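Local coordinates for protein DnaJ homolog subfamily C member 27-A (Xenopus laevis, PDB 6JMG) that probably acts as a GTP-binding small GTPase of the Rab family, fused to a J domain and possibly involved in regulating the MEK/ERK pathway, at residues 77-80 against 81-85; 150-153 against 154-158; 181-184 against 185-189; 201-204 against 205-209; 227-230 against 231-234. All blocks are in the same frame, centred on the assembly; numbering follows the deposited sequence.

Contact 1 (77-80 against 81-85)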
loop_
_atom_site.group_PDB
_atom_site.type_symbol
_atom_site.label_atom_id
_atom_site.label_comp_id
_atom_site.label_asym_id
_atom_site.label_seq_id
_atom_site.Cartn_x
_atom_site.Cartn_y
_atom_site.Cartn_z
ATOM N N PHE A 77 -11.325 11.702 16.357
ATOM C CA PHE A 77 -12.602 12.396 16.216
ATOM C C PHE A 77 -12.948 12.637 14.752
ATOM O O PHE A 77 -14.128 12.692 14.391
ATOM C CB PHE A 77 -12.553 13.720 16.992
ATOM C CG PHE A 77 -13.766 14.603 16.791
ATOM C CD1 PHE A 77 -13.859 15.461 15.693
ATOM C CD2 PHE A 77 -14.800 14.594 17.710
ATOM C CE1 PHE A 77 -14.964 16.267 15.514
ATOM C CE2 PHE A 77 -15.903 15.404 17.538
ATOM C CZ PHE A 77 -15.990 16.234 16.432
ATOM N N PHE A 78 -11.937 12.798 13.897
ATOM C CA PHE A 78 -12.136 13.115 12.492
ATOM C C PHE A 78 -12.173 11.880 11.604
ATOM O O PHE A 78 -12.045 12.007 10.376
ATOM C CB PHE A 78 -11.054 14.082 12.023
ATOM C CG PHE A 78 -11.173 15.444 12.630
ATOM C CD1 PHE A 78 -12.273 16.246 12.355
ATOM C CD2 PHE A 78 -10.200 15.922 13.494
ATOM C CE1 PHE A 78 -12.392 17.493 12.926
ATOM C CE2 PHE A 78 -10.317 17.174 14.063
ATOM C CZ PHE A 78 -11.410 17.961 13.778
ATOM N N TYR A 79 -12.398 10.703 12.194
ATOM C CA TYR A 79 -12.524 9.477 11.413
ATOM C C TYR A 79 -13.528 9.639 10.276
ATOM O O TYR A 79 -13.223 9.355 9.107
ATOM C CB TYR A 79 -12.937 8.344 12.346
ATOM C CG TYR A 79 -13.282 7.061 11.650
ATOM C CD1 TYR A 79 -12.314 6.349 10.951
ATOM C CD2 TYR A 79 -14.567 6.549 11.705
ATOM C CE1 TYR A 79 -12.619 5.164 10.317
ATOM C CE2 TYR A 79 -14.885 5.363 11.079
ATOM C CZ TYR A 79 -13.909 4.672 10.383
ATOM O OH TYR A 79 -14.229 3.490 9.752
ATOM N N GLU A 80 -14.735 10.119 10.601
ATOM C CA GLU A 80 -15.798 10.194 9.605
ATOM C C GLU A 80 -15.513 11.257 8.554
ATOM O O GLU A 80 -15.963 11.131 7.407
ATOM C CB GLU A 80 -17.133 10.470 10.289
ATOM C CG GLU A 80 -17.690 9.273 11.050
ATOM C CD GLU A 80 -17.276 9.258 12.521
ATOM O OE1 GLU A 80 -16.312 9.973 12.889
ATOM O OE2 GLU A 80 -17.927 8.538 13.311
ATOM N N VAL A 81 -14.780 12.309 8.924
ATOM C CA VAL A 81 -14.409 13.332 7.951
ATOM C C VAL A 81 -13.390 12.779 6.960
ATOM O O VAL A 81 -13.447 13.085 5.756
ATOM C CB VAL A 81 -13.895 14.596 8.663
ATOM C CG1 VAL A 81 -13.225 15.513 7.664
ATOM C CG2 VAL A 81 -15.041 15.322 9.387
ATOM N N ARG A 82 -12.441 11.961 7.446
ATOM C CA ARG A 82 -11.362 11.477 6.583
ATOM C C ARG A 82 -11.833 10.419 5.595
ATOM O O ARG A 82 -11.283 10.332 4.490
ATOM C CB ARG A 82 -10.241 10.831 7.402
ATOM C CG ARG A 82 -9.554 11.658 8.411
ATOM C CD ARG A 82 -8.390 10.861 8.994
ATOM N NE ARG A 82 -8.770 9.670 9.759
ATOM C CZ ARG A 82 -8.720 9.573 11.094
ATOM N NH1 ARG A 82 -8.309 10.597 11.839
ATOM N NH2 ARG A 82 -9.082 8.443 11.699
ATOM N N ASN A 83 -12.866 9.639 5.947
ATOM C CA ASN A 83 -13.202 8.452 5.155
ATOM C C ASN A 83 -13.465 8.768 3.686
ATOM O O ASN A 83 -13.169 7.942 2.821
ATOM C CB ASN A 83 -14.436 7.769 5.734
ATOM C CG ASN A 83 -14.137 7.017 6.996
ATOM O OD1 ASN A 83 -12.976 6.743 7.306
ATOM N ND2 ASN A 83 -15.182 6.678 7.742
ATOM N N GLU A 84 -13.976 9.964 3.370
ATOM C CA GLU A 84 -14.264 10.278 1.977
ATOM C C GLU A 84 -13.014 10.395 1.112
ATOM O O GLU A 84 -13.131 10.345 -0.121
ATOM C CB GLU A 84 -15.052 11.589 1.869
ATOM C CG GLU A 84 -16.562 11.407 1.712
ATOM C CD GLU A 84 -16.979 10.853 0.349
ATOM O OE1 GLU A 84 -17.722 9.861 0.354
ATOM O OE2 GLU A 84 -16.607 11.402 -0.717
ATOM N N PHE A 85 -11.820 10.557 1.693
ATOM C CA PHE A 85 -10.710 10.983 0.856
ATOM C C PHE A 85 -9.663 9.907 0.608
ATOM O O PHE A 85 -8.626 10.204 0.007
ATOM C CB PHE A 85 -10.080 12.243 1.439
ATOM C CG PHE A 85 -11.054 13.361 1.605
ATOM C CD1 PHE A 85 -11.434 14.135 0.512
ATOM C CD2 PHE A 85 -11.625 13.617 2.841
ATOM C CE1 PHE A 85 -12.335 15.164 0.670
ATOM C CE2 PHE A 85 -12.530 14.638 3.001
ATOM C CZ PHE A 85 -12.901 15.402 1.927
#

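Contact 2 (150-153 against 154-158)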
loop_
_atom_site.group_PDB
_atom_site.type_symbol
_atom_site.label_atom_id
_atom_site.label_comp_id
_atom_site.label_asym_id
_atom_site.label_seq_id
_atom_site.Cartn_x
_atom_site.Cartn_y
_atom_site.Cartn_z
ATOM N N ARG A 150 12.158 0.793 9.563
ATOM C CA ARG A 150 12.528 0.393 8.214
ATOM C C ARG A 150 11.991 -0.997 7.906
ATOM O O ARG A 150 11.528 -1.263 6.792
ATOM C CB ARG A 150 14.044 0.450 8.025
ATOM C CG ARG A 150 14.436 0.316 6.569
ATOM C CD ARG A 150 15.933 0.396 6.336
ATOM N NE ARG A 150 16.475 1.742 6.502
ATOM C CZ ARG A 150 16.343 2.719 5.612
ATOM N NH1 ARG A 150 15.662 2.518 4.478
ATOM N NH2 ARG A 150 16.879 3.907 5.867
ATOM N N LEU A 151 12.002 -1.884 8.900
ATOM C CA LEU A 151 11.528 -3.237 8.658
ATOM C C LEU A 151 10.021 -3.262 8.465
ATOM O O LEU A 151 9.515 -3.945 7.570
ATOM C CB LEU A 151 11.906 -4.152 9.822
ATOM C CG LEU A 151 11.424 -5.579 9.587
ATOM C CD1 LEU A 151 12.233 -6.204 8.468
ATOM C CD2 LEU A 151 11.493 -6.412 10.832
ATOM N N TRP A 152 9.291 -2.502 9.274
ATOM C CA TRP A 152 7.847 -2.476 9.120
ATOM C C TRP A 152 7.473 -1.884 7.777
ATOM O O TRP A 152 6.596 -2.404 7.082
ATOM C CB TRP A 152 7.234 -1.689 10.267
ATOM C CG TRP A 152 5.755 -1.629 10.268
ATOM C CD1 TRP A 152 4.916 -2.418 10.975
ATOM C CD2 TRP A 152 4.930 -0.688 9.566
ATOM N NE1 TRP A 152 3.611 -2.051 10.752
ATOM C CE2 TRP A 152 3.591 -0.986 9.891
ATOM C CE3 TRP A 152 5.194 0.379 8.694
ATOM C CZ2 TRP A 152 2.509 -0.267 9.370
ATOM C CZ3 TRP A 152 4.117 1.089 8.169
ATOM C CH2 TRP A 152 2.789 0.762 8.513
ATOM N N SER A 153 8.185 -0.837 7.371
ATOM C CA SER A 153 7.907 -0.167 6.108
ATOM C C SER A 153 8.368 -1.010 4.921
ATOM O O SER A 153 7.586 -1.306 4.011
ATOM C CB SER A 153 8.590 1.198 6.098
ATOM O OG SER A 153 8.262 1.924 7.263
ATOM N N GLU A 154 9.656 -1.360 4.886
ATOM C CA GLU A 154 10.195 -1.981 3.685
ATOM C C GLU A 154 9.589 -3.359 3.446
ATOM O O GLU A 154 9.416 -3.761 2.290
ATOM C CB GLU A 154 11.720 -2.046 3.766
ATOM C CG GLU A 154 12.387 -0.675 3.625
ATOM C CD GLU A 154 13.906 -0.741 3.472
ATOM O OE1 GLU A 154 14.488 -1.841 3.632
ATOM O OE2 GLU A 154 14.517 0.317 3.191
ATOM N N SER A 155 9.235 -4.081 4.514
ATOM C CA SER A 155 8.576 -5.373 4.357
ATOM C C SER A 155 7.219 -5.259 3.669
ATOM O O SER A 155 6.682 -6.275 3.216
ATOM C CB SER A 155 8.408 -6.077 5.709
ATOM O OG SER A 155 7.396 -5.455 6.489
ATOM N N LYS A 156 6.628 -4.069 3.615
ATOM C CA LYS A 156 5.327 -3.902 2.984
ATOM C C LYS A 156 5.445 -3.280 1.609
ATOM O O LYS A 156 4.430 -2.963 0.995
ATOM C CB LYS A 156 4.393 -3.070 3.877
ATOM C CG LYS A 156 4.007 -3.804 5.169
ATOM C CD LYS A 156 3.119 -2.970 6.054
ATOM C CE LYS A 156 3.127 -3.404 7.528
ATOM N NZ LYS A 156 4.470 -3.755 8.058
ATOM N N GLY A 157 6.661 -3.090 1.112
ATOM C CA GLY A 157 6.830 -2.384 -0.143
ATOM C C GLY A 157 6.823 -0.875 -0.031
ATOM O O GLY A 157 6.737 -0.194 -1.057
ATOM N N PHE A 158 6.911 -0.332 1.176
ATOM C CA PHE A 158 6.890 1.106 1.388
ATOM C C PHE A 158 8.307 1.687 1.332
ATOM O O PHE A 158 9.303 0.993 1.536
ATOM C CB PHE A 158 6.273 1.430 2.747
ATOM C CG PHE A 158 4.869 0.912 2.937
ATOM C CD1 PHE A 158 4.081 0.549 1.852
ATOM C CD2 PHE A 158 4.331 0.802 4.225
ATOM C CE1 PHE A 158 2.766 0.096 2.040
ATOM C CE2 PHE A 158 3.022 0.340 4.431
ATOM C CZ PHE A 158 2.243 -0.016 3.340
#

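Contact 3 (181-184 against 185-189)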
loop_
_atom_site.group_PDB
_atom_site.type_symbol
_atom_site.label_atom_id
_atom_site.label_comp_id
_atom_site.label_asym_id
_atom_site.label_seq_id
_atom_site.Cartn_x
_atom_site.Cartn_y
_atom_site.Cartn_z
ATOM N N ALA A 181 8.787 7.412 -7.459
ATOM C CA ALA A 181 8.021 6.175 -7.446
ATOM C C ALA A 181 6.620 6.401 -8.021
ATOM O O ALA A 181 6.080 5.539 -8.722
ATOM C CB ALA A 181 7.966 5.601 -6.024
ATOM N N ILE A 182 6.031 7.571 -7.767
ATOM C CA ILE A 182 4.684 7.831 -8.263
ATOM C C ILE A 182 4.706 8.045 -9.775
ATOM O O ILE A 182 3.805 7.593 -10.487
ATOM C CB ILE A 182 4.050 9.022 -7.522
ATOM C CG1 ILE A 182 3.772 8.662 -6.057
ATOM C CG2 ILE A 182 2.736 9.419 -8.170
ATOM C CD1 ILE A 182 3.306 9.852 -5.189
ATOM N N VAL A 183 5.723 8.739 -10.291
ATOM C CA VAL A 183 5.880 8.846 -11.741
ATOM C C VAL A 183 6.071 7.463 -12.354
ATOM O O VAL A 183 5.483 7.146 -13.395
ATOM C CB VAL A 183 7.040 9.797 -12.099
ATOM C CG1 VAL A 183 7.416 9.655 -13.562
ATOM C CG2 VAL A 183 6.650 11.245 -11.810
ATOM N N ASP A 184 6.907 6.622 -11.730
ATOM C CA ASP A 184 7.086 5.259 -12.220
ATOM C C ASP A 184 5.769 4.496 -12.188
ATOM O O ASP A 184 5.477 3.703 -13.089
ATOM C CB ASP A 184 8.146 4.514 -11.397
ATOM C CG ASP A 184 9.549 5.064 -11.591
ATOM O OD1 ASP A 184 9.796 5.795 -12.582
ATOM O OD2 ASP A 184 10.419 4.755 -10.746
ATOM N N LEU A 185 4.957 4.723 -11.157
ATOM C CA LEU A 185 3.655 4.071 -11.087
ATOM C C LEU A 185 2.726 4.582 -12.188
ATOM O O LEU A 185 1.944 3.816 -12.758
ATOM C CB LEU A 185 3.038 4.298 -9.708
ATOM C CG LEU A 185 1.630 3.732 -9.474
ATOM C CD1 LEU A 185 1.713 2.333 -8.840
ATOM C CD2 LEU A 185 0.763 4.676 -8.621
ATOM N N CYS A 186 2.811 5.872 -12.517
ATOM C CA CYS A 186 1.925 6.427 -13.532
ATOM C C CYS A 186 2.331 5.983 -14.927
ATOM O O CYS A 186 1.474 5.680 -15.761
ATOM C CB CYS A 186 1.924 7.953 -13.452
ATOM S SG CYS A 186 0.922 8.610 -12.123
ATOM N N ASP A 187 3.636 5.917 -15.193
ATOM C CA ASP A 187 4.098 5.441 -16.487
ATOM C C ASP A 187 3.712 3.986 -16.732
ATOM O O ASP A 187 3.747 3.533 -17.882
ATOM C CB ASP A 187 5.611 5.619 -16.593
ATOM C CG ASP A 187 6.026 7.079 -16.672
ATOM O OD1 ASP A 187 5.141 7.965 -16.672
ATOM O OD2 ASP A 187 7.248 7.336 -16.745
ATOM N N ASN A 188 3.351 3.252 -15.677
ATOM C CA ASN A 188 2.891 1.873 -15.765
ATOM C C ASN A 188 1.373 1.769 -15.604
ATOM O O ASN A 188 0.860 0.786 -15.056
ATOM C CB ASN A 188 3.630 1.019 -14.732
ATOM C CG ASN A 188 3.462 -0.474 -14.962
ATOM O OD1 ASN A 188 3.068 -0.913 -16.052
ATOM N ND2 ASN A 188 3.761 -1.270 -13.929
ATOM N N GLY A 189 0.645 2.787 -16.047
ATOM C CA GLY A 189 -0.806 2.757 -16.014
ATOM C C GLY A 189 -1.429 2.813 -14.638
ATOM O O GLY A 189 -2.612 2.497 -14.486
#

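Contact 4 (201-204 against 205-209)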
loop_
_atom_site.group_PDB
_atom_site.type_symbol
_atom_site.label_atom_id
_atom_site.label_comp_id
_atom_site.label_asym_id
_atom_site.label_seq_id
_atom_site.Cartn_x
_atom_site.Cartn_y
_atom_site.Cartn_z
ATOM N N PHE A 201 11.647 -14.450 -6.683
ATOM C CA PHE A 201 10.309 -14.922 -6.388
ATOM C C PHE A 201 10.348 -15.661 -5.067
ATOM O O PHE A 201 11.365 -16.243 -4.703
ATOM C CB PHE A 201 9.776 -15.814 -7.516
ATOM C CG PHE A 201 10.752 -16.850 -7.971
ATOM C CD1 PHE A 201 10.909 -18.030 -7.256
ATOM C CD2 PHE A 201 11.525 -16.640 -9.105
ATOM C CE1 PHE A 201 11.822 -18.976 -7.667
ATOM C CE2 PHE A 201 12.437 -17.585 -9.528
ATOM C CZ PHE A 201 12.589 -18.752 -8.809
ATOM N N THR A 202 9.238 -15.594 -4.348
ATOM C CA THR A 202 9.035 -16.353 -3.123
ATOM C C THR A 202 9.325 -17.838 -3.308
ATOM O O THR A 202 9.278 -18.381 -4.417
ATOM C CB THR A 202 7.604 -16.146 -2.636
ATOM O OG1 THR A 202 7.335 -14.740 -2.638
ATOM C CG2 THR A 202 7.461 -16.639 -1.208
ATOM N N LYS A 203 9.675 -18.480 -2.190
ATOM C CA LYS A 203 9.695 -19.935 -2.109
ATOM C C LYS A 203 8.294 -20.540 -2.176
ATOM O O LYS A 203 8.093 -21.560 -2.849
ATOM C CB LYS A 203 10.375 -20.370 -0.811
ATOM C CG LYS A 203 10.568 -21.874 -0.707
ATOM C CD LYS A 203 10.213 -22.426 0.670
ATOM C CE LYS A 203 10.669 -23.878 0.805
ATOM N NZ LYS A 203 9.751 -24.677 1.660
ATOM N N GLU A 204 7.320 -19.969 -1.447
ATOM C CA GLU A 204 5.976 -20.540 -1.508
ATOM C C GLU A 204 5.404 -20.387 -2.903
ATOM O O GLU A 204 4.629 -21.243 -3.355
ATOM C CB GLU A 204 5.044 -19.929 -0.450
ATOM C CG GLU A 204 4.777 -18.444 -0.549
ATOM C CD GLU A 204 3.428 -18.009 0.038
ATOM O OE1 GLU A 204 2.602 -18.885 0.390
ATOM O OE2 GLU A 204 3.203 -16.778 0.136
ATOM N N GLN A 205 5.809 -19.326 -3.611
ATOM C CA GLN A 205 5.474 -19.200 -5.026
ATOM C C GLN A 205 5.998 -20.395 -5.814
ATOM O O GLN A 205 5.246 -21.058 -6.545
ATOM C CB GLN A 205 6.037 -17.888 -5.582
ATOM C CG GLN A 205 5.108 -16.681 -5.363
ATOM C CD GLN A 205 5.722 -15.351 -5.794
ATOM O OE1 GLN A 205 6.912 -15.264 -6.090
ATOM N NE2 GLN A 205 4.899 -14.312 -5.851
ATOM N N ALA A 206 7.271 -20.737 -5.612
ATOM C CA ALA A 206 7.874 -21.840 -6.357
ATOM C C ALA A 206 7.256 -23.182 -5.978
ATOM O O ALA A 206 7.094 -24.065 -6.830
ATOM C CB ALA A 206 9.375 -21.844 -6.117
ATOM N N ASP A 207 6.926 -23.367 -4.703
ATOM C CA ASP A 207 6.272 -24.605 -4.298
ATOM C C ASP A 207 4.888 -24.701 -4.909
ATOM O O ASP A 207 4.477 -25.779 -5.357
ATOM C CB ASP A 207 6.196 -24.709 -2.773
ATOM C CG ASP A 207 7.552 -24.979 -2.134
ATOM O OD1 ASP A 207 8.498 -25.365 -2.863
ATOM O OD2 ASP A 207 7.663 -24.793 -0.900
ATOM N N SER A 208 4.161 -23.576 -4.968
ATOM C CA SER A 208 2.785 -23.655 -5.437
ATOM C C SER A 208 2.740 -23.957 -6.921
ATOM O O SER A 208 1.944 -24.795 -7.367
ATOM C CB SER A 208 2.050 -22.336 -5.159
ATOM O OG SER A 208 1.356 -22.342 -3.910
ATOM N N ILE A 209 3.669 -23.374 -7.682
ATOM C CA ILE A 209 3.744 -23.663 -9.108
ATOM C C ILE A 209 4.058 -25.134 -9.349
ATOM O O ILE A 209 3.477 -25.771 -10.236
ATOM C CB ILE A 209 4.764 -22.740 -9.785
ATOM C CG1 ILE A 209 4.332 -21.281 -9.582
ATOM C CG2 ILE A 209 4.861 -23.095 -11.268
ATOM C CD1 ILE A 209 5.286 -20.260 -10.181
#

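Contact 5 (227-230 against 231-234)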
loop_
_atom_site.group_PDB
_atom_site.type_symbol
_atom_site.label_atom_id
_atom_site.label_comp_id
_atom_site.label_asym_id
_atom_site.label_seq_id
_atom_site.Cartn_x
_atom_site.Cartn_y
_atom_site.Cartn_z
ATOM N N GLY A 227 -17.494 -30.688 -2.281
ATOM C CA GLY A 227 -18.546 -30.203 -1.417
ATOM C C GLY A 227 -18.252 -28.865 -0.786
ATOM O O GLY A 227 -18.753 -28.580 0.309
ATOM N N ALA A 228 -17.475 -28.021 -1.454
ATOM C CA ALA A 228 -17.063 -26.728 -0.934
ATOM C C ALA A 228 -18.028 -25.673 -1.462
ATOM O O ALA A 228 -18.451 -25.745 -2.616
ATOM C CB ALA A 228 -15.629 -26.413 -1.354
ATOM N N THR A 229 -18.445 -24.748 -0.596
ATOM C CA THR A 229 -19.153 -23.550 -1.045
ATOM C C THR A 229 -18.479 -22.921 -2.260
ATOM O O THR A 229 -17.254 -22.953 -2.411
ATOM C CB THR A 229 -19.250 -22.491 0.060
ATOM O OG1 THR A 229 -18.095 -21.642 0.008
ATOM C CG2 THR A 229 -19.356 -23.125 1.417
ATOM N N ARG A 230 -19.304 -22.324 -3.123
ATOM C CA ARG A 230 -18.806 -21.317 -4.058
ATOM C C ARG A 230 -17.951 -20.274 -3.347
ATOM O O ARG A 230 -16.937 -19.820 -3.888
ATOM C CB ARG A 230 -19.972 -20.637 -4.794
ATOM C CG ARG A 230 -19.717 -19.168 -5.169
ATOM C CD ARG A 230 -20.405 -18.744 -6.478
ATOM N NE ARG A 230 -21.845 -18.999 -6.453
ATOM C CZ ARG A 230 -22.758 -18.122 -6.037
ATOM N NH1 ARG A 230 -22.386 -16.917 -5.614
ATOM N NH2 ARG A 230 -24.046 -18.450 -6.046
ATOM N N ASP A 231 -18.329 -19.885 -2.130
ATOM C CA ASP A 231 -17.553 -18.844 -1.467
ATOM C C ASP A 231 -16.189 -19.369 -1.039
ATOM O O ASP A 231 -15.217 -18.603 -0.988
ATOM C CB ASP A 231 -18.317 -18.281 -0.270
ATOM C CG ASP A 231 -17.752 -16.949 0.205
ATOM O OD1 ASP A 231 -17.245 -16.170 -0.637
ATOM O OD2 ASP A 231 -17.794 -16.689 1.426
ATOM N N GLU A 232 -16.082 -20.671 -0.765
ATOM C CA GLU A 232 -14.780 -21.218 -0.411
ATOM C C GLU A 232 -13.879 -21.373 -1.624
ATOM O O GLU A 232 -12.681 -21.084 -1.537
ATOM C CB GLU A 232 -14.933 -22.554 0.307
ATOM C CG GLU A 232 -15.553 -22.402 1.659
ATOM C CD GLU A 232 -16.201 -23.666 2.132
ATOM O OE1 GLU A 232 -16.247 -24.643 1.353
ATOM O OE2 GLU A 232 -16.698 -23.667 3.274
ATOM N N VAL A 233 -14.421 -21.799 -2.770
ATOM C CA VAL A 233 -13.533 -21.911 -3.918
ATOM C C VAL A 233 -13.158 -20.520 -4.405
ATOM O O VAL A 233 -12.025 -20.295 -4.856
ATOM C CB VAL A 233 -14.145 -22.764 -5.047
ATOM C CG1 VAL A 233 -14.807 -24.021 -4.508
ATOM C CG2 VAL A 233 -15.085 -21.984 -5.783
ATOM N N ASN A 234 -14.051 -19.544 -4.238
ATOM C CA ASN A 234 -13.673 -18.162 -4.517
ATOM C C ASN A 234 -12.504 -17.735 -3.657
ATOM O O ASN A 234 -11.556 -17.125 -4.151
ATOM C CB ASN A 234 -14.848 -17.220 -4.308
ATOM C CG ASN A 234 -15.736 -17.155 -5.515
ATOM O OD1 ASN A 234 -15.348 -17.585 -6.614
ATOM N ND2 ASN A 234 -16.943 -16.650 -5.324
#

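Contact 1 (77-80 against 81-85)
Y79 and N83 face one another one helical turn apart, the amide of N83 standing edge-on over one face of the phenol ring, with the two planes 90° apart. ND2 of N83 sits toward the rim, near CE2 and CZ, while OD1 of N83 comes to 3.4 Å from CE1 of Y79. Because CG of Y79 lies trans to its backbone N (chi1 172°), the ring leans along the helix toward this amide. R82 approaches the same ring differently: NH2 of R82 arrives in plane at the ring edge, 3.9 Å from CD1 of Y79, and one face of the guanidinium rests on CA of Y79. On another side of the turn F78 and V81 run side by side, CD1 of F78 meeting CG2 of V81 at 4.2 Å near the plane of the phenyl ring.

F78 stands at the N-cap, and its O receives R82 N at 3.0 Å; the bonds from R82 N and N83 N to Y79 O are weak. This short helix, 79-82, follows the D-x-A-G sequence at 71-74, a position consistent with the switch II region of Ras-family GTPases.

The guanidinium of R82 is tied beyond the turn by a salt bridge to E113 on helix 107-117 and a hydrogen bond to the carbonyl of A73. A buried arginine held in this way would keep its charge balanced by E113, and its bond to A73 links the helix to a segment that probably helps form the GTP site.

Contact 2 (150-153 against 154-158)
K156 meets W152 through a pair of torsions: the indole CG lies trans to the backbone N of W152 (chi1 -178°), and the lysine chain, extended as far as CE, bends at its last bond (chi4 42°). The ammonium is thereby set over the five-membered ring, NZ 3.1 Å from its centroid and only 6° off the normal, a cation-pi contact to which CE adds a CH-pi touch. NZ also donates to W152 O at 2.7 Å, so ring and carbonyl of a single residue hold the charge. F158 meets the six-membered ring obliquely, its CD2 4.0 Å from CZ3 of W152.

Farther back along the helix R150 and E154 lie side by side, and NH1 of R150 bridges to OE2 of E154 at 2.8 Å, meeting it from above the carboxylate plane. E146 pairs with the other end of that guanidinium. L151 O accepts from both N and OG of S155, with OG 2.8 Å from L151 O.

S153 O is gripped from opposite faces by K156 N at 3.0 Å and F158 N at 3.1 Å. G157, at positive phi, bonds through its N to E154 O at 3.1 Å; with F158 N to S153 O this makes the Schellman motif that closes helix 146-154 before the edge strand 159-163 of the Ras-family sheet.

Contact 3 (181-184 against 185-189)
A181 O accepts the amide of L185, N to O 2.8 Å, and I182 O takes C186 N at the same length, 2.8 Å. These bonds belong to the last turns of helix 171-187, the final helix of the Ras-family G domain, which ends in a Schellman motif. G189, at positive phi, is the C-prime residue: its N reaches C186 O at 3.0 Å, and the amide of the next residue returns to L185 O. The helical ladder slackens on the way, since D187 N still meets V183 O squarely at 2.9 Å, with an N-H...O angle of 165°, whereas the bond from N188 N to D184 O is weak.

Side chains follow the rungs. Those of V183 and D187 run side by side and point the same way. I182 and C186 form the apolar partner pair, CG2 of the isoleucine 4.4 Å from SG of the cysteine. They lie on the flank of the helix that faces the sheet: I182 packs on I17 and V128, and C186 on L15, so the turn is seated on strands 15-22 and 128-134 of the central sheet. L185 turns instead to P193 in the chain beyond the helix.

D184 has its strongest polar partner outside the turn, in K61, which forms a salt bridge with OD1. That pairing probably eases the presence of a second acid close by, OD1 of D184 and OD2 of D187 being 5.1 Å apart. The carboxylate of D187 lies alongside V183, its OD2 3.9 Å from CG1 of V183.

Contact 4 (201-204 against 205-209)
Q205 and T202 make the close-knit side of this turn. The glutamine chain, extended beyond CG, crosses the threonine at about a right angle and brings OE1 to 2.9 Å from T202 N. The donor stands above the amide plane, 46° out of it. The same OE1 comes within 3.2 Å of CB of F201, and CG of Q205 touches CB of T202 at 3.7 Å. T202 occupies the N-cap of helix 203-213. A capping box is not completed: OE1 of Q205 accepts the N-cap amide, but the threonine side chain makes no capping bond in return.

The outer side is looser. K203, bent at chi2 and chi4, sends NZ across to OD2 of D207 at 3.3 Å, a salt bridge whose hydrogen bond is weak, between side chains near the surface. D207 has a second cationic partner, R210, at its OD1. The backbone beneath is firmer: D207 N donates to K203 O at 2.8 Å, and S208 N to E204 O at 2.9 Å.

On one side the turn meets the J-domain helices. S208 lies on L240 and L243 of helix 230-244, I209 reaches L244 of helix 230-244 and A257 of helix 254-278, and NE2 of Q205 makes a weak bond to L243 O. F201, whose CE1 touches CB of A206 obliquely at 4.1 Å, rests on A251 and P252 in the loop between those two helices.

Contact 5 (227-230 against 231-234)
E232 reaches back across T229, and its side chain can be read atom by atom from the helix toward the cap. CB lies 3.3 Å from OG1 of T229. CG, set trans to the carbonyl carbon of E232 (chi1 -68°), passes the same hydroxyl and also nears CG2 of T229. From there the chain runs extended, crossing the threonine at about a right angle, and CD meets CG2 of T229 at 3.3 Å. At the tip the two oxygens part company: OE2 stays beside CG2 of T229, while OE1 reaches past it to T229 N at 2.9 Å, a weak hydrogen bond, and lies 3.2 Å from CA of A228.

The exchange is returned by T229, whose OG1 accepts from E232 N. The modelled separation is too short to be relied on, but the pairing makes a capping box at the start of helix 230-244, with T229 as N-cap. Behind it the helix bonds begin in regular fashion, V233 N to T229 O at 3.1 Å and N234 N to R230 O at 2.9 Å. A228 packs against the helix, its CB 4.0 Å from CG1 of V233, and V233 itself packs on L268 and L269 of helix 254-278. OD1 of N234 adds a hydrogen bond to R265 of that same helix.

Amides at the first turn of a helix lack carbonyl acceptors from a preceding turn. Here the threonine hydroxyl probably serves one of them, and the glutamate, weakly, the N-cap amide, and a carboxylate at this end would probably also be stabilised by the helix dipole.

The five contacts come in series along the chain, each a single helical turn or helix end. Contacts 1, 2 and 3 belong to the GTPase part, on helices around its mixed sheet, with centres 25 Å apart for contacts 1 and 2 and 19 Å for 2 and 3. Contacts 4 and 5, 24 Å apart between centres, lie in the helical region that includes the J domain. Contacts 2 and 3 close helices with Schellman motifs, whereas contacts 4 and 5 lie at helix starts. Local contacts thus shape helix ends in two separate parts of the protein. In contact 1 the F78 side chain comes about 7 Å from the bound GTP; contacts 3, 4 and 5 are away from annotated sites.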